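Shikimate 5-dehydrogenase (Thermus thermophilus, PDB 2D5C) catalyses the reversible NADPH-linked reduction of 3-dehydroshikimate to shikimate, the fourth of seven steps in chorismate biosynthesis. Local coordinates at residues E106-P114 against K221-L229. Numbering follows the deposited sequence.
Sequences EALKAGGIP and KGLKVQTGL. With SO4 (sulfate ion), chain D.
The C-terminal turn of helix 100-110, closed by a Schellman motif at Gly112, meets the edge strand 224-226 of the parallel NADP-binding Rossmann sheet, chiefly through Gln226 and Lys224. Gln226 has CG anti to its backbone N (chi1 -177°) and an extended chain beyond, which carries the amide to the last helical turn. There NE2 donates to Ala107 O at 2.8 Å, along an almost straight N-H path. The acceptor lies in the amide plane of Gln226, whereas NE2 stands above the Ala107 carbonyl plane, and the same oxygen also takes a weak bond from Gly111 N. Gly111, having no side chain, lets its CA pack obliquely against the amide nitrogen, 3.4 Å from NE2 of Gln226. OE1 of Gln226 lies beside the methyl of Ala107, 4.0 Å from its CB. Shortening Gln226 to an alanine would probably leave Ala107 O without its side-chain donor and open a gap between strand and helix end. Two residues earlier in the strand, the aliphatic part of Lys224 lies across the end of Ile113, Ile113 CD1 to Lys224 CD 4.0 Å. CE of Lys224 lies 3.3 Å from Gly112 O, and the bend at chi4 (60°) then turns only NZ. Beyond the strand, Thr227 binds a sulfate, probably from the crystallisation liquor, through N and OG1, just ahead of the NADP-binding Gly228. Strand 224-226 pairs with strand 201-204, whose Ala201 and Val203 also touch Ile113 of the following loop and Leu108 of the helix, respectively; Val225 points away, onto helix 213-220, and Ala107 rests on Pro230 of helix 229-244.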
loop_
_atom_site.group_PDB
_atom_site.type_symbol
_atom_site.label_atom_id
_atom_site.label_comp_id
_atom_site.label_asym_id
_atom_site.label_seq_id
_atom_site.Cartn_x
_atom_site.Cartn_y
_atom_site.Cartn_z
ATOM N N GLU A 106 18.774 11.170 -2.163
ATOM C CA GLU A 106 18.280 12.305 -1.379
ATOM C C GLU A 106 19.337 12.701 -0.349
ATOM O O GLU A 106 19.592 13.891 -0.137
ATOM C CB GLU A 106 16.984 11.939 -0.650
ATOM C CG GLU A 106 15.823 11.505 -1.545
ATOM C CD GLU A 106 15.138 12.664 -2.250
ATOM O OE1 GLU A 106 13.962 12.496 -2.636
ATOM O OE2 GLU A 106 15.765 13.733 -2.426
ATOM N N ALA A 107 19.951 11.701 0.281
ATOM C CA ALA A 107 20.994 11.948 1.285
ATOM C C ALA A 107 22.196 12.649 0.656
ATOM O O ALA A 107 22.768 13.570 1.250
ATOM C CB ALA A 107 21.427 10.632 1.933
ATOM N N LEU A 108 22.585 12.232 -0.549
ATOM C CA LEU A 108 23.712 12.865 -1.230
ATOM C C LEU A 108 23.455 14.353 -1.420
ATOM O O LEU A 108 24.325 15.175 -1.151
ATOM C CB LEU A 108 23.961 12.239 -2.608
ATOM C CG LEU A 108 24.686 10.903 -2.761
ATOM C CD1 LEU A 108 25.110 10.768 -4.226
ATOM C CD2 LEU A 108 25.936 10.856 -1.872
ATOM N N LYS A 109 22.262 14.706 -1.895
ATOM C CA LYS A 109 21.944 16.119 -2.095
ATOM C C LYS A 109 21.972 16.870 -0.766
ATOM O O LYS A 109 22.472 17.992 -0.691
ATOM C CB LYS A 109 20.570 16.270 -2.745
ATOM C CG LYS A 109 20.483 15.679 -4.135
ATOM C CD LYS A 109 19.138 15.993 -4.774
ATOM C CE LYS A 109 19.050 15.408 -6.173
ATOM N NZ LYS A 109 17.764 15.770 -6.829
ATOM N N ALA A 110 21.446 16.242 0.280
ATOM C CA ALA A 110 21.413 16.848 1.604
ATOM C C ALA A 110 22.820 17.076 2.153
ATOM O O ALA A 110 23.020 17.917 3.031
ATOM C CB ALA A 110 20.625 15.967 2.560
ATOM N N GLY A 111 23.795 16.338 1.627
ATOM C CA GLY A 111 25.160 16.480 2.108
ATOM C C GLY A 111 26.074 17.293 1.217
ATOM O O GLY A 111 27.268 17.410 1.495
ATOM N N GLY A 112 25.524 17.859 0.148
ATOM C CA GLY A 112 26.330 18.645 -0.766
ATOM C C GLY A 112 27.344 17.801 -1.507
ATOM O O GLY A 112 28.366 18.306 -1.974
ATOM N N ILE A 113 27.074 16.506 -1.613
ATOM C CA ILE A 113 27.981 15.615 -2.321
ATOM C C ILE A 113 27.648 15.747 -3.800
ATOM O O ILE A 113 26.548 15.405 -4.226
ATOM C CB ILE A 113 27.782 14.155 -1.878
ATOM C CG1 ILE A 113 27.861 14.055 -0.351
ATOM C CG2 ILE A 113 28.839 13.265 -2.529
ATOM C CD1 ILE A 113 29.226 14.366 0.229
ATOM N N PRO A 114 28.593 16.248 -4.606
ATOM C CA PRO A 114 28.357 16.415 -6.040
ATOM C C PRO A 114 28.130 15.103 -6.783
ATOM O O PRO A 114 28.818 14.112 -6.542
ATOM C CB PRO A 114 29.613 17.142 -6.508
ATOM C CG PRO A 114 30.657 16.601 -5.616
ATOM C CD PRO A 114 29.982 16.602 -4.263
ATOM N N LYS A 221 42.388 12.116 4.088
ATOM C CA LYS A 221 42.949 12.046 2.742
ATOM C C LYS A 221 42.604 13.266 1.897
ATOM O O LYS A 221 43.150 13.455 0.813
ATOM C CB LYS A 221 42.429 10.799 2.022
ATOM C CG LYS A 221 43.165 10.454 0.741
ATOM C CD LYS A 221 44.537 9.875 1.047
ATOM C CE LYS A 221 44.415 8.605 1.880
ATOM N NZ LYS A 221 45.731 8.090 2.341
ATOM N N GLY A 222 41.685 14.085 2.387
ATOM C CA GLY A 222 41.293 15.259 1.637
ATOM C C GLY A 222 40.055 15.022 0.797
ATOM O O GLY A 222 39.916 15.615 -0.275
ATOM N N LEU A 223 39.166 14.143 1.265
ATOM C CA LEU A 223 37.923 13.858 0.560
ATOM C C LEU A 223 36.755 14.413 1.357
ATOM O O LEU A 223 36.804 14.480 2.587
ATOM C CB LEU A 223 37.708 12.339 0.382
ATOM C CG LEU A 223 38.807 11.525 -0.302
ATOM C CD1 LEU A 223 38.296 10.096 -0.471
ATOM C CD2 LEU A 223 39.175 12.117 -1.643
ATOM N N LYS A 224 35.696 14.811 0.658
ATOM C CA LYS A 224 34.500 15.311 1.320
ATOM C C LYS A 224 33.798 14.036 1.807
ATOM O O LYS A 224 33.786 13.040 1.087
ATOM C CB LYS A 224 33.615 16.056 0.312
ATOM C CG LYS A 224 32.465 16.816 0.950
ATOM C CD LYS A 224 31.618 17.521 -0.106
ATOM C CE LYS A 224 30.480 18.308 0.528
ATOM N NZ LYS A 224 30.982 19.356 1.457
ATOM N N VAL A 225 33.222 14.050 3.004
ATOM C CA VAL A 225 32.590 12.830 3.508
ATOM C C VAL A 225 31.181 12.971 4.054
ATOM O O VAL A 225 30.741 14.058 4.425
ATOM C CB VAL A 225 33.438 12.167 4.647
ATOM C CG1 VAL A 225 34.821 11.800 4.140
ATOM C CG2 VAL A 225 33.522 13.101 5.853
ATOM N N GLN A 226 30.473 11.845 4.097
ATOM C CA GLN A 226 29.128 11.801 4.651
ATOM C C GLN A 226 28.959 10.485 5.396
ATOM O O GLN A 226 29.336 9.431 4.892
ATOM C CB GLN A 226 28.061 11.903 3.560
ATOM C CG GLN A 226 26.651 11.940 4.141
ATOM C CD GLN A 226 25.582 12.105 3.085
ATOM O OE1 GLN A 226 25.396 11.235 2.231
ATOM N NE2 GLN A 226 24.873 13.229 3.132
ATOM N N THR A 227 28.402 10.548 6.601
ATOM C CA THR A 227 28.183 9.349 7.402
ATOM C C THR A 227 26.963 8.619 6.855
ATOM O O THR A 227 26.342 9.077 5.900
ATOM C CB THR A 227 27.905 9.677 8.878
ATOM O OG1 THR A 227 26.650 10.354 8.976
ATOM C CG2 THR A 227 29.022 10.562 9.460
ATOM N N GLY A 228 26.629 7.492 7.472
ATOM C CA GLY A 228 25.495 6.709 7.016
ATOM C C GLY A 228 24.163 7.170 7.571
ATOM O O GLY A 228 23.122 6.644 7.182
ATOM N N LEU A 229 24.169 8.159 8.461
ATOM C CA LEU A 229 22.912 8.618 9.041
ATOM C C LEU A 229 21.958 9.308 8.061
ATOM O O LEU A 229 20.747 9.069 8.103
ATOM C CB LEU A 229 23.167 9.535 10.243
ATOM C CG LEU A 229 23.802 8.924 11.498
ATOM C CD1 LEU A 229 23.700 9.939 12.642
ATOM C CD2 LEU A 229 23.099 7.628 11.880
HETATM S S SO4 D . 27.145 13.986 8.359
HETATM O O1 SO4 D . 26.197 13.094 9.332
HETATM O O2 SO4 D . 26.292 15.053 7.879
HETATM O O3 SO4 D . 28.185 14.425 9.024
HETATM O O4 SO4 D . 27.436 13.086 7.271
#